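Local coordinates for protein glycerol-3-phosphate dehydrogenase [NAD(+)] 1 (Saccharomyces cerevisiae, PDB 4FGW) that interconverts dihydroxyacetone phosphate and sn-glycerol 3-phosphate with NADH/NAD+ as cofactor, driving glycerol production that protects yeast cells from water loss under hyperosmotic stress, at residues 35-40 with 118-123; 146-151 with 196-201; 161-166 with 234-239. One frame throughout, in Å; residues are numbered along the deposited sequence.

Interaction 1: residues 35-40 with 118-123; sequences FKVTVI and VDIIVF
K36 and T38 hydrogen-bond to I120 and V122 across neighbouring parallel strands in the Rossmann-type sheet of the NAD-binding domain, the first strand leading into the glycine-rich G41, G43 and G46 turn that by similarity binds NAD+. Four backbone bonds form the ladder. K36 O accepts from I120 N, T38 N donates to I120 O, T38 O takes V122 N at 2.8 Å, and I40 N closes the series on V122 O. The strands run nearly parallel, and V37, V39 and I121 add CA-H...O contacts between these bonds.

At the start of the pairing a side chain takes over from the backbone. D119 OD2 receives K36 N at 2.9 Å through its anti lone pair, the N-H pointing almost straight at it (178°), while D119 N returns a bond to K36 O. K36 O is therefore gripped by two amides. Here too the F35 ring turns its edge to D119 CB, its plane 77° from the carboxylate.

Apolar side chains cover both faces. On one, V37 CG1 meets V122 CG2 at 4.0 Å, V39 lies alongside V122, and I120 CD1 comes up to F35 CB; helices 44-59 and 215-222 cover this side. On the other, I40 CG1 reaches I121 CG2 at 3.7 Å, and I40 CB approaches CD2 of the F123 ring. T38 OG1 bonds to S114 O; lying anti to its own carbonyl carbon (chi1 -63°), it also comes within 3.1 Å of V118 CG2.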
ATOM      1  N   PHE A  35      22.864 -23.400 -18.460  1.00 93.39           N
ATOM      2  CA  PHE A  35      21.464 -23.754 -18.228  1.00 89.64           C
ATOM      3  C   PHE A  35      20.533 -23.551 -19.416  1.00 92.07           C
ATOM      4  O   PHE A  35      20.375 -22.431 -19.906  1.00 89.55           O
ATOM      5  CB  PHE A  35      20.915 -23.085 -16.956  1.00 87.05           C
ATOM      6  CG  PHE A  35      21.694 -23.378 -15.694  1.00 89.64           C
ATOM      7  CD1 PHE A  35      21.755 -24.670 -15.175  1.00 94.94           C
ATOM      8  CD2 PHE A  35      22.353 -22.360 -15.014  1.00 90.38           C
ATOM      9  CE1 PHE A  35      22.485 -24.942 -14.012  1.00 97.26           C
ATOM     10  CE2 PHE A  35      23.082 -22.632 -13.848  1.00 94.80           C
ATOM     11  CZ  PHE A  35      23.140 -23.920 -13.354  1.00 95.59           C
ATOM     12  N   LYS A  36      19.916 -24.652 -19.878  1.00 90.27           N
ATOM     13  CA  LYS A  36      18.946 -24.647 -20.971  1.00 88.94           C
ATOM     14  C   LYS A  36      17.578 -24.315 -20.364  1.00 86.41           C
ATOM     15  O   LYS A  36      17.165 -24.960 -19.396  1.00 84.78           O
ATOM     16  CB  LYS A  36      18.932 -26.009 -21.677  1.00 95.00           C
ATOM     17  CG  LYS A  36      18.739 -25.915 -23.186  1.00109.35           C
ATOM     18  CD  LYS A  36      19.044 -27.238 -23.894  1.00122.52           C
ATOM     19  CE  LYS A  36      20.478 -27.340 -24.363  1.00137.56           C
ATOM     20  NZ  LYS A  36      20.724 -28.604 -25.105  1.00153.07           N
ATOM     21  N   VAL A  37      16.909 -23.271 -20.885  1.00 79.63           N
ATOM     22  CA  VAL A  37      15.616 -22.813 -20.355  1.00 75.10           C
ATOM     23  C   VAL A  37      14.456 -23.071 -21.326  1.00 78.08           C
ATOM     24  O   VAL A  37      14.559 -22.765 -22.516  1.00 79.87           O
ATOM     25  CB  VAL A  37      15.643 -21.331 -19.868  1.00 75.89           C
ATOM     26  CG1 VAL A  37      14.492 -21.041 -18.901  1.00 72.19           C
ATOM     27  CG2 VAL A  37      16.979 -20.968 -19.218  1.00 76.51           C
ATOM     28  N   THR A  38      13.350 -23.626 -20.801  1.00 71.87           N
ATOM     29  CA  THR A  38      12.116 -23.885 -21.543  1.00 70.67           C
ATOM     30  C   THR A  38      10.925 -23.258 -20.816  1.00 69.76           C
ATOM     31  O   THR A  38      10.791 -23.390 -19.597  1.00 65.99           O
ATOM     32  CB  THR A  38      11.928 -25.389 -21.832  1.00 81.04           C
ATOM     33  OG1 THR A  38      13.001 -25.848 -22.659  1.00 87.32           O
ATOM     34  CG2 THR A  38      10.591 -25.710 -22.510  1.00 76.38           C
ATOM     35  N   VAL A  39      10.063 -22.581 -21.581  1.00 67.14           N
ATOM     36  CA  VAL A  39       8.837 -21.956 -21.089  1.00 64.17           C
ATOM     37  C   VAL A  39       7.640 -22.777 -21.593  1.00 69.99           C
ATOM     38  O   VAL A  39       7.485 -22.966 -22.804  1.00 70.82           O
ATOM     39  CB  VAL A  39       8.741 -20.458 -21.492  1.00 65.92           C
ATOM     40  CG1 VAL A  39       7.441 -19.822 -20.991  1.00 63.00           C
ATOM     41  CG2 VAL A  39       9.945 -19.677 -20.981  1.00 64.48           C
ATOM     42  N   ILE A  40       6.819 -23.288 -20.664  1.00 67.35           N
ATOM     43  CA  ILE A  40       5.599 -24.038 -20.998  1.00 68.97           C
ATOM     44  C   ILE A  40       4.460 -23.010 -20.889  1.00 72.39           C
ATOM     45  O   ILE A  40       4.048 -22.689 -19.767  1.00 71.11           O
ATOM     46  CB  ILE A  40       5.397 -25.264 -20.046  1.00 73.13           C
ATOM     47  CG1 ILE A  40       6.636 -26.210 -19.977  1.00 75.92           C
ATOM     48  CG2 ILE A  40       4.097 -26.026 -20.353  1.00 76.40           C
ATOM     49  CD1 ILE A  40       7.156 -26.844 -21.284  1.00 85.73           C
ATOM     50  N   VAL A 118      16.485 -30.273 -20.240  1.00101.58           N
ATOM     51  CA  VAL A 118      16.293 -28.891 -20.013  1.00 95.69           C
ATOM     52  C   VAL A 118      16.651 -28.812 -18.562  1.00 96.47           C
ATOM     53  O   VAL A 118      16.488 -29.765 -17.830  1.00 97.44           O
ATOM     54  CB  VAL A 118      14.828 -28.586 -20.166  1.00 95.92           C
ATOM     55  CG1 VAL A 118      14.075 -29.187 -19.031  1.00 95.13           C
ATOM     56  CG2 VAL A 118      14.582 -27.129 -20.287  1.00 91.55           C
ATOM     57  N   ASP A 119      17.136 -27.662 -18.150  1.00 89.23           N
ATOM     58  CA  ASP A 119      17.637 -27.444 -16.799  1.00 87.41           C
ATOM     59  C   ASP A 119      16.600 -26.669 -16.001  1.00 85.95           C
ATOM     60  O   ASP A 119      16.305 -27.046 -14.865  1.00 84.67           O
ATOM     61  CB  ASP A 119      18.994 -26.725 -16.814  1.00 90.01           C
ATOM     62  CG  ASP A 119      20.091 -27.534 -17.468  1.00102.87           C
ATOM     63  OD1 ASP A 119      20.552 -28.518 -16.849  1.00106.00           O
ATOM     64  OD2 ASP A 119      20.488 -27.187 -18.601  1.00109.09           O
ATOM     65  N   ILE A 120      16.032 -25.598 -16.601  1.00 79.53           N
ATOM     66  CA  ILE A 120      15.032 -24.741 -15.958  1.00 74.97           C
ATOM     67  C   ILE A 120      13.715 -24.718 -16.744  1.00 77.20           C
ATOM     68  O   ILE A 120      13.710 -24.367 -17.928  1.00 77.62           O
ATOM     69  CB  ILE A 120      15.577 -23.298 -15.692  1.00 75.63           C
ATOM     70  CG1 ILE A 120      16.990 -23.314 -15.040  1.00 77.88           C
ATOM     71  CG2 ILE A 120      14.578 -22.466 -14.853  1.00 72.06           C
ATOM     72  CD1 ILE A 120      17.819 -22.026 -15.217  1.00 84.22           C
ATOM     73  N   ILE A 121      12.600 -25.074 -16.077  1.00 71.39           N
ATOM     74  CA  ILE A 121      11.263 -25.008 -16.676  1.00 69.63           C
ATOM     75  C   ILE A 121      10.505 -23.828 -16.062  1.00 68.72           C
ATOM     76  O   ILE A 121      10.407 -23.723 -14.838  1.00 66.62           O
ATOM     77  CB  ILE A 121      10.439 -26.334 -16.619  1.00 74.73           C
ATOM     78  CG1 ILE A 121      11.151 -27.483 -17.361  1.00 78.95           C
ATOM     79  CG2 ILE A 121       9.030 -26.119 -17.207  1.00 74.39           C
ATOM     80  CD1 ILE A 121      10.533 -28.886 -17.168  1.00 82.70           C
ATOM     81  N   VAL A 122       9.986 -22.938 -16.919  1.00 63.45           N
ATOM     82  CA  VAL A 122       9.194 -21.785 -16.490  1.00 59.00           C
ATOM     83  C   VAL A 122       7.745 -22.111 -16.886  1.00 63.32           C
ATOM     84  O   VAL A 122       7.436 -22.167 -18.077  1.00 64.02           O
ATOM     85  CB  VAL A 122       9.702 -20.443 -17.089  1.00 60.60           C
ATOM     86  CG1 VAL A 122       8.876 -19.267 -16.578  1.00 56.82           C
ATOM     87  CG2 VAL A 122      11.181 -20.228 -16.786  1.00 60.91           C
ATOM     88  N   PHE A 123       6.886 -22.432 -15.901  1.00 59.60           N
ATOM     89  CA  PHE A 123       5.487 -22.767 -16.188  1.00 59.54           C
ATOM     90  C   PHE A 123       4.689 -21.487 -16.264  1.00 60.76           C
ATOM     91  O   PHE A 123       4.705 -20.688 -15.324  1.00 58.05           O
ATOM     92  CB  PHE A 123       4.898 -23.699 -15.125  1.00 62.13           C
ATOM     93  CG  PHE A 123       5.481 -25.086 -15.124  1.00 67.43           C
ATOM     94  CD1 PHE A 123       6.531 -25.415 -14.274  1.00 71.36           C
ATOM     95  CD2 PHE A 123       4.973 -26.073 -15.965  1.00 71.37           C
ATOM     96  CE1 PHE A 123       7.056 -26.710 -14.262  1.00 75.54           C
ATOM     97  CE2 PHE A 123       5.503 -27.364 -15.954  1.00 77.29           C
ATOM     98  CZ  PHE A 123       6.535 -27.676 -15.098  1.00 76.43           C
TER

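Interaction 2: residues 146-151 with 196-201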
ATOM      1  N   ARG A 146      14.818 -27.976 -12.191  1.00 77.75           N
ATOM      2  CA  ARG A 146      14.279 -27.011 -11.242  1.00 74.01           C
ATOM      3  C   ARG A 146      13.276 -26.184 -12.023  1.00 74.71           C
ATOM      4  O   ARG A 146      13.472 -25.957 -13.219  1.00 74.18           O
ATOM      5  CB  ARG A 146      15.391 -26.128 -10.636  1.00 72.32           C
ATOM      6  CG  ARG A 146      16.639 -26.886 -10.140  1.00 81.17           C
ATOM      7  CD  ARG A 146      16.348 -27.920  -9.069  1.00 84.86           C
ATOM      8  NE  ARG A 146      17.574 -28.420  -8.452  1.00 92.31           N
ATOM      9  CZ  ARG A 146      17.606 -29.342  -7.497  1.00109.29           C
ATOM     10  NH1 ARG A 146      16.480 -29.878  -7.043  1.00 96.83           N
ATOM     11  NH2 ARG A 146      18.766 -29.735  -6.987  1.00101.06           N
ATOM     12  N   ALA A 147      12.183 -25.785 -11.377  1.00 69.35           N
ATOM     13  CA  ALA A 147      11.131 -25.045 -12.065  1.00 66.11           C
ATOM     14  C   ALA A 147      10.696 -23.763 -11.367  1.00 64.92           C
ATOM     15  O   ALA A 147      10.984 -23.561 -10.188  1.00 63.18           O
ATOM     16  CB  ALA A 147       9.932 -25.958 -12.305  1.00 67.88           C
ATOM     17  N   ILE A 148      10.011 -22.887 -12.124  1.00 59.43           N
ATOM     18  CA  ILE A 148       9.413 -21.635 -11.657  1.00 55.79           C
ATOM     19  C   ILE A 148       7.989 -21.580 -12.217  1.00 58.53           C
ATOM     20  O   ILE A 148       7.794 -21.776 -13.416  1.00 57.51           O
ATOM     21  CB  ILE A 148      10.262 -20.370 -12.009  1.00 57.08           C
ATOM     22  CG1 ILE A 148      11.643 -20.356 -11.279  1.00 58.73           C
ATOM     23  CG2 ILE A 148       9.484 -19.046 -11.800  1.00 53.66           C
ATOM     24  CD1 ILE A 148      11.659 -20.141  -9.672  1.00 61.35           C
ATOM     25  N   SER A 149       7.000 -21.345 -11.344  1.00 55.24           N
ATOM     26  CA  SER A 149       5.595 -21.224 -11.728  1.00 53.80           C
ATOM     27  C   SER A 149       5.204 -19.745 -11.750  1.00 54.86           C
ATOM     28  O   SER A 149       5.393 -19.049 -10.754  1.00 52.71           O
ATOM     29  CB  SER A 149       4.706 -21.995 -10.755  1.00 56.74           C
ATOM     30  OG  SER A 149       3.328 -21.746 -10.984  1.00 62.18           O
ATOM     31  N   CYS A 150       4.675 -19.276 -12.891  1.00 51.49           N
ATOM     32  CA  CYS A 150       4.169 -17.915 -13.096  1.00 49.07           C
ATOM     33  C   CYS A 150       2.633 -17.900 -12.908  1.00 54.48           C
ATOM     34  O   CYS A 150       1.967 -16.931 -13.267  1.00 53.35           O
ATOM     35  CB  CYS A 150       4.554 -17.411 -14.485  1.00 49.16           C
ATOM     36  SG  CYS A 150       6.331 -17.342 -14.786  1.00 53.69           S
ATOM     37  N   LEU A 151       2.073 -18.993 -12.392  1.00 53.83           N
ATOM     38  CA  LEU A 151       0.635 -19.120 -12.174  1.00 53.99           C
ATOM     39  C   LEU A 151       0.273 -18.382 -10.884  1.00 56.75           C
ATOM     40  O   LEU A 151       0.714 -18.766  -9.795  1.00 56.10           O
ATOM     41  CB  LEU A 151       0.211 -20.605 -12.150  1.00 56.64           C
ATOM     42  CG  LEU A 151       0.183 -21.343 -13.510  1.00 63.32           C
ATOM     43  CD1 LEU A 151       1.601 -21.602 -14.064  1.00 64.60           C
ATOM     44  CD2 LEU A 151      -0.544 -22.680 -13.397  1.00 66.33           C
ATOM     45  N   THR A 196       8.709  -7.493 -10.286  1.00 40.22           N
ATOM     46  CA  THR A 196       8.240  -8.822  -9.922  1.00 40.27           C
ATOM     47  C   THR A 196       9.089  -9.402  -8.806  1.00 43.46           C
ATOM     48  O   THR A 196      10.264  -9.043  -8.652  1.00 41.61           O
ATOM     49  CB  THR A 196       8.078  -9.780 -11.131  1.00 46.80           C
ATOM     50  OG1 THR A 196       7.058 -10.720 -10.811  1.00 44.24           O
ATOM     51  CG2 THR A 196       9.365 -10.542 -11.483  1.00 46.84           C
ATOM     52  N   THR A 197       8.481 -10.324  -8.049  1.00 40.89           N
ATOM     53  CA  THR A 197       9.159 -11.103  -7.028  1.00 41.30           C
ATOM     54  C   THR A 197       9.297 -12.506  -7.617  1.00 46.42           C
ATOM     55  O   THR A 197       8.377 -12.999  -8.282  1.00 44.29           O
ATOM     56  CB  THR A 197       8.360 -11.183  -5.721  1.00 44.35           C
ATOM     57  OG1 THR A 197       7.683  -9.958  -5.456  1.00 42.09           O
ATOM     58  CG2 THR A 197       9.226 -11.582  -4.545  1.00 41.96           C
ATOM     59  N   VAL A 198      10.469 -13.117  -7.396  1.00 45.53           N
ATOM     60  CA  VAL A 198      10.763 -14.497  -7.733  1.00 47.50           C
ATOM     61  C   VAL A 198      11.093 -15.157  -6.393  1.00 53.42           C
ATOM     62  O   VAL A 198      11.981 -14.687  -5.677  1.00 53.42           O
ATOM     63  CB  VAL A 198      11.890 -14.691  -8.789  1.00 52.22           C
ATOM     64  CG1 VAL A 198      12.140 -16.181  -9.047  1.00 54.21           C
ATOM     65  CG2 VAL A 198      11.549 -13.986 -10.095  1.00 50.72           C
ATOM     66  N   ALA A 199      10.343 -16.209  -6.032  1.00 51.19           N
ATOM     67  CA  ALA A 199      10.567 -16.945  -4.788  1.00 52.13           C
ATOM     68  C   ALA A 199      10.969 -18.372  -5.077  1.00 60.34           C
ATOM     69  O   ALA A 199      10.375 -19.016  -5.939  1.00 60.96           O
ATOM     70  CB  ALA A 199       9.336 -16.903  -3.912  1.00 51.47           C
ATOM     71  N   TYR A 200      11.995 -18.865  -4.375  1.00 59.74           N
ATOM     72  CA  TYR A 200      12.514 -20.223  -4.564  1.00 62.30           C
ATOM     73  C   TYR A 200      13.293 -20.661  -3.331  1.00 69.09           C
ATOM     74  O   TYR A 200      14.197 -19.950  -2.878  1.00 67.56           O
ATOM     75  CB  TYR A 200      13.414 -20.259  -5.818  1.00 63.40           C
ATOM     76  CG  TYR A 200      14.025 -21.597  -6.163  1.00 67.69           C
ATOM     77  CD1 TYR A 200      13.328 -22.525  -6.934  1.00 70.22           C
ATOM     78  CD2 TYR A 200      15.337 -21.897  -5.809  1.00 70.76           C
ATOM     79  CE1 TYR A 200      13.902 -23.745  -7.288  1.00 74.07           C
ATOM     80  CE2 TYR A 200      15.922 -23.112  -6.161  1.00 74.63           C
ATOM     81  CZ  TYR A 200      15.199 -24.036  -6.897  1.00 81.78           C
ATOM     82  OH  TYR A 200      15.775 -25.237  -7.239  1.00 85.12           O
ATOM     83  N   HIS A 201      12.928 -21.821  -2.779  1.00 69.32           N
ATOM     84  CA  HIS A 201      13.636 -22.405  -1.645  1.00 72.63           C
ATOM     85  C   HIS A 201      14.735 -23.261  -2.239  1.00 79.03           C
ATOM     86  O   HIS A 201      14.443 -24.162  -3.035  1.00 79.67           O
ATOM     87  CB  HIS A 201      12.709 -23.282  -0.778  1.00 75.60           C
ATOM     88  CG  HIS A 201      11.696 -22.509   0.007  1.00 77.47           C
ATOM     89  ND1 HIS A 201      10.343 -22.584  -0.288  1.00 78.07           N
ATOM     90  CD2 HIS A 201      11.868 -21.669   1.057  1.00 79.18           C
ATOM     91  CE1 HIS A 201       9.739 -21.794   0.584  1.00 76.43           C
ATOM     92  NE2 HIS A 201      10.616 -21.215   1.410  1.00 77.33           N
TER
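This is a buried, mainly apolar contact between strand 146-149 and the end of strand 194-199 with the residue that follows it, Y200. The two strands share a sheet but are not neighbours: strand 175-180 runs between them. With I148 and Y200 CA atoms 7.9 Å apart, the backbones do not pair, and the two segments meet mainly through side chains on one face of the sheet.

I148 carries the apolar part. Its CD1 methyl lies 4.0 Å from V198 CG1 and also 4.0 Å from Y200 CD1, with the isoleucine chain crossing both partners at roughly right angles. A bend at its second torsion (chi2 -69°) brings this methyl to the pair. L218 and F222 of helix 215-222 also touch I148, placing the cluster between sheet and helix.

Y200 points toward 146-151 and carries its ring past I148 to R146. Its CG is anti to the backbone N (chi1 -180°), and OH rests against the aliphatic chain of R146, 3.3 Å from CD and 3.4 Å from CG. The ring and guanidinium planes stand 72° apart, so the two groups do not stack. The charged end of R146 passes on to D205 and D212, whose carboxylates form salt bridges with NH2 and probably stabilise the buried positive charge.

A largely parallel sheet with helix 215-222 packed on this face fits the layered alpha/beta architecture of a Rossmann-type dinucleotide-binding domain.

Interaction 3: residues 161-166 with 234-239; sequences VQLLSS and DVAGIS
L163 lays its branched end over the first turn of helix 235-257, CD1 on A236 and CD2 between A236 and S239. CD1 lies 3.9 Å from A236 CA, while CD2 rests on S239 CB at 3.7 Å. With CG anti to the carbonyl carbon and the chain then extended (chi2 173°), the leucine reaches across from the N-cap position of helix 164-172. F284 touches both L163 and A236. The contact joins the N-terminal, NAD-binding part of the chain, to which 161-166 belongs, to the long helix of the C-terminal family region, and V235 also packs on A199 of the large sheet.

Next to the leucine, S165 faces V235, its OG 3.4 Å from CG1. The same hydroxyl, placed between its backbone N and carbonyl carbon (chi1 46°), binds a water at 2.9 Å. That water donates to S239 OG and so bridges the two helix starts. S239 OG in turn donates to V235 O at 2.6 Å, which fixes the rotation of the serine and ties it back to the preceding helix turn.

D234 caps helix 235-257, its OD1 accepting G237 N at 2.9 Å from above the carboxylate plane; OD2 is bound by S287, R288 and T291.

The helix starts thus meet through methyl packing and one shared water: S239 OG is held by water and by V235 O, and S165 OG reaches it through the water, without a direct bond between the segments.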
ATOM      1  N   VAL A 161      -5.938 -26.119   1.533  1.00 93.41           N
ATOM      2  CA  VAL A 161      -5.132 -25.123   0.830  1.00 87.87           C
ATOM      3  C   VAL A 161      -3.929 -25.787   0.168  1.00 90.29           C
ATOM      4  O   VAL A 161      -3.292 -26.645   0.776  1.00 92.19           O
ATOM      5  CB  VAL A 161      -4.711 -23.902   1.700  1.00 89.15           C
ATOM      6  CG1 VAL A 161      -5.863 -22.928   1.879  1.00 88.17           C
ATOM      7  CG2 VAL A 161      -4.128 -24.318   3.052  1.00 91.50           C
ATOM      8  N   GLN A 162      -3.615 -25.391  -1.071  1.00 83.48           N
ATOM      9  CA  GLN A 162      -2.456 -25.926  -1.787  1.00 82.11           C
ATOM     10  C   GLN A 162      -1.851 -24.931  -2.764  1.00 79.12           C
ATOM     11  O   GLN A 162      -2.566 -24.292  -3.532  1.00 76.71           O
ATOM     12  CB  GLN A 162      -2.770 -27.254  -2.496  1.00 86.50           C
ATOM     13  CG  GLN A 162      -1.511 -27.963  -3.021  1.00 99.36           C
ATOM     14  CD  GLN A 162      -1.795 -29.252  -3.740  1.00119.69           C
ATOM     15  OE1 GLN A 162      -1.586 -30.337  -3.196  1.00118.96           O
ATOM     16  NE2 GLN A 162      -2.233 -29.164  -4.993  1.00109.28           N
ATOM     17  N   LEU A 163      -0.515 -24.833  -2.746  1.00 72.61           N
ATOM     18  CA  LEU A 163       0.246 -24.012  -3.675  1.00 68.19           C
ATOM     19  C   LEU A 163       0.332 -24.774  -5.002  1.00 71.18           C
ATOM     20  O   LEU A 163       0.496 -25.999  -5.000  1.00 74.30           O
ATOM     21  CB  LEU A 163       1.658 -23.714  -3.124  1.00 67.31           C
ATOM     22  CG  LEU A 163       1.761 -23.066  -1.728  1.00 71.25           C
ATOM     23  CD1 LEU A 163       3.198 -23.004  -1.264  1.00 71.47           C
ATOM     24  CD2 LEU A 163       1.129 -21.676  -1.689  1.00 69.75           C
ATOM     25  N   LEU A 164       0.236 -24.091  -6.128  1.00 64.13           N
ATOM     26  CA  LEU A 164       0.292 -24.737  -7.427  1.00 64.52           C
ATOM     27  C   LEU A 164       1.682 -25.163  -7.840  1.00 68.32           C
ATOM     28  O   LEU A 164       1.859 -26.003  -8.693  1.00 69.96           O
ATOM     29  CB  LEU A 164      -0.268 -23.818  -8.496  1.00 61.99           C
ATOM     30  CG  LEU A 164      -1.527 -23.031  -8.186  1.00 66.17           C
ATOM     31  CD1 LEU A 164      -1.821 -22.088  -9.295  1.00 63.26           C
ATOM     32  CD2 LEU A 164      -2.679 -23.917  -7.979  1.00 71.11           C
ATOM     33  N   SER A 165       2.673 -24.534  -7.252  1.00 62.16           N
ATOM     34  CA  SER A 165       4.078 -24.940  -7.346  1.00 62.49           C
ATOM     35  C   SER A 165       4.280 -26.288  -6.614  1.00 69.76           C
ATOM     36  O   SER A 165       5.029 -27.143  -7.100  1.00 71.75           O
ATOM     37  CB  SER A 165       4.983 -23.862  -6.754  1.00 63.27           C
ATOM     38  OG  SER A 165       4.505 -23.376  -5.510  1.00 69.83           O
ATOM     39  N   SER A 166       3.561 -26.498  -5.484  1.00 66.99           N
ATOM     40  CA  SER A 166       3.611 -27.754  -4.728  1.00 71.17           C
ATOM     41  C   SER A 166       2.956 -28.886  -5.511  1.00 79.41           C
ATOM     42  O   SER A 166       3.410 -30.028  -5.407  1.00 82.96           O
ATOM     43  CB  SER A 166       2.947 -27.608  -3.364  1.00 75.12           C
ATOM     44  OG  SER A 166       3.684 -26.765  -2.494  1.00 81.72           O
ATOM     45  N   ASP A 234      10.492 -17.263   0.305  1.00 60.55           N
ATOM     46  CA  ASP A 234       9.074 -17.407   0.619  1.00 59.17           C
ATOM     47  C   ASP A 234       8.125 -17.597  -0.577  1.00 62.64           C
ATOM     48  O   ASP A 234       7.476 -16.647  -1.029  1.00 61.03           O
ATOM     49  CB  ASP A 234       8.630 -16.307   1.605  1.00 59.18           C
ATOM     50  CG  ASP A 234       7.275 -16.497   2.266  1.00 63.17           C
ATOM     51  OD1 ASP A 234       6.678 -17.585   2.108  1.00 63.93           O
ATOM     52  OD2 ASP A 234       6.812 -15.557   2.943  1.00 62.66           O
ATOM     53  N   VAL A 235       8.032 -18.860  -1.059  1.00 60.52           N
ATOM     54  CA  VAL A 235       7.159 -19.295  -2.156  1.00 58.74           C
ATOM     55  C   VAL A 235       5.685 -19.183  -1.724  1.00 64.65           C
ATOM     56  O   VAL A 235       4.847 -18.774  -2.527  1.00 62.44           O
ATOM     57  CB  VAL A 235       7.534 -20.720  -2.689  1.00 63.33           C
ATOM     58  CG1 VAL A 235       6.521 -21.236  -3.706  1.00 62.37           C
ATOM     59  CG2 VAL A 235       8.938 -20.737  -3.288  1.00 63.16           C
ATOM     60  N   ALA A 236       5.375 -19.527  -0.463  1.00 64.60           N
ATOM     61  CA  ALA A 236       4.014 -19.461   0.074  1.00 65.17           C
ATOM     62  C   ALA A 236       3.450 -18.018   0.108  1.00 67.77           C
ATOM     63  O   ALA A 236       2.351 -17.796  -0.405  1.00 67.10           O
ATOM     64  CB  ALA A 236       3.970 -20.088   1.456  1.00 68.91           C
ATOM     65  N   GLY A 237       4.221 -17.070   0.663  1.00 63.58           N
ATOM     66  CA  GLY A 237       3.854 -15.657   0.789  1.00 61.45           C
ATOM     67  C   GLY A 237       3.477 -14.992  -0.518  1.00 65.19           C
ATOM     68  O   GLY A 237       2.382 -14.431  -0.632  1.00 64.11           O
ATOM     69  N   ILE A 238       4.325 -15.110  -1.517  1.00 62.90           N
ATOM     70  CA  ILE A 238       4.032 -14.512  -2.799  1.00 61.54           C
ATOM     71  C   ILE A 238       2.834 -15.106  -3.531  1.00 63.47           C
ATOM     72  O   ILE A 238       2.168 -14.414  -4.263  1.00 62.23           O
ATOM     73  CB  ILE A 238       5.293 -14.413  -3.649  1.00 66.21           C
ATOM     74  CG1 ILE A 238       5.359 -15.451  -4.747  1.00 65.55           C
ATOM     75  CG2 ILE A 238       6.452 -14.626  -2.796  1.00 70.64           C
ATOM     76  CD1 ILE A 238       6.512 -15.233  -5.658  1.00 70.36           C
ATOM     77  N   SER A 239       2.547 -16.371  -3.270  1.00 60.25           N
ATOM     78  CA  SER A 239       1.399 -17.097  -3.826  1.00 60.42           C
ATOM     79  C   SER A 239       0.029 -16.730  -3.271  1.00 64.64           C
ATOM     80  O   SER A 239      -0.920 -16.604  -4.046  1.00 63.36           O
ATOM     81  CB  SER A 239       1.617 -18.602  -3.714  1.00 63.71           C
ATOM     82  OG  SER A 239       2.884 -18.964  -4.234  1.00 68.26           O
TER
HETATM   83  O   HOH W   1       2.894 -21.087  -6.177  1.00 51.56           O

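Overall arrangement
Interactions 1 and 2 both belong to the large sheet and are joined directly: strands 120-123 and 146-149 are neighbours, with F123 N probably bonded to I148 O and F123 O to C150 N. Interaction 3 packs against strands 175-180 and 194-199, where two helices begin, and meets interaction 2 as V235 and I238 pack on A199. Interaction 2 is wholly buried; K36 and D119 in interaction 1 and L163 and A236 in interaction 3 reach the surface to some degree. Chemistry follows position: regular backbone bonds between adjacent strands in 35-40/118-123, side-chain packing without backbone pairing in 146-151/196-201, and methyl packing with a water bridge in 161-166/234-239.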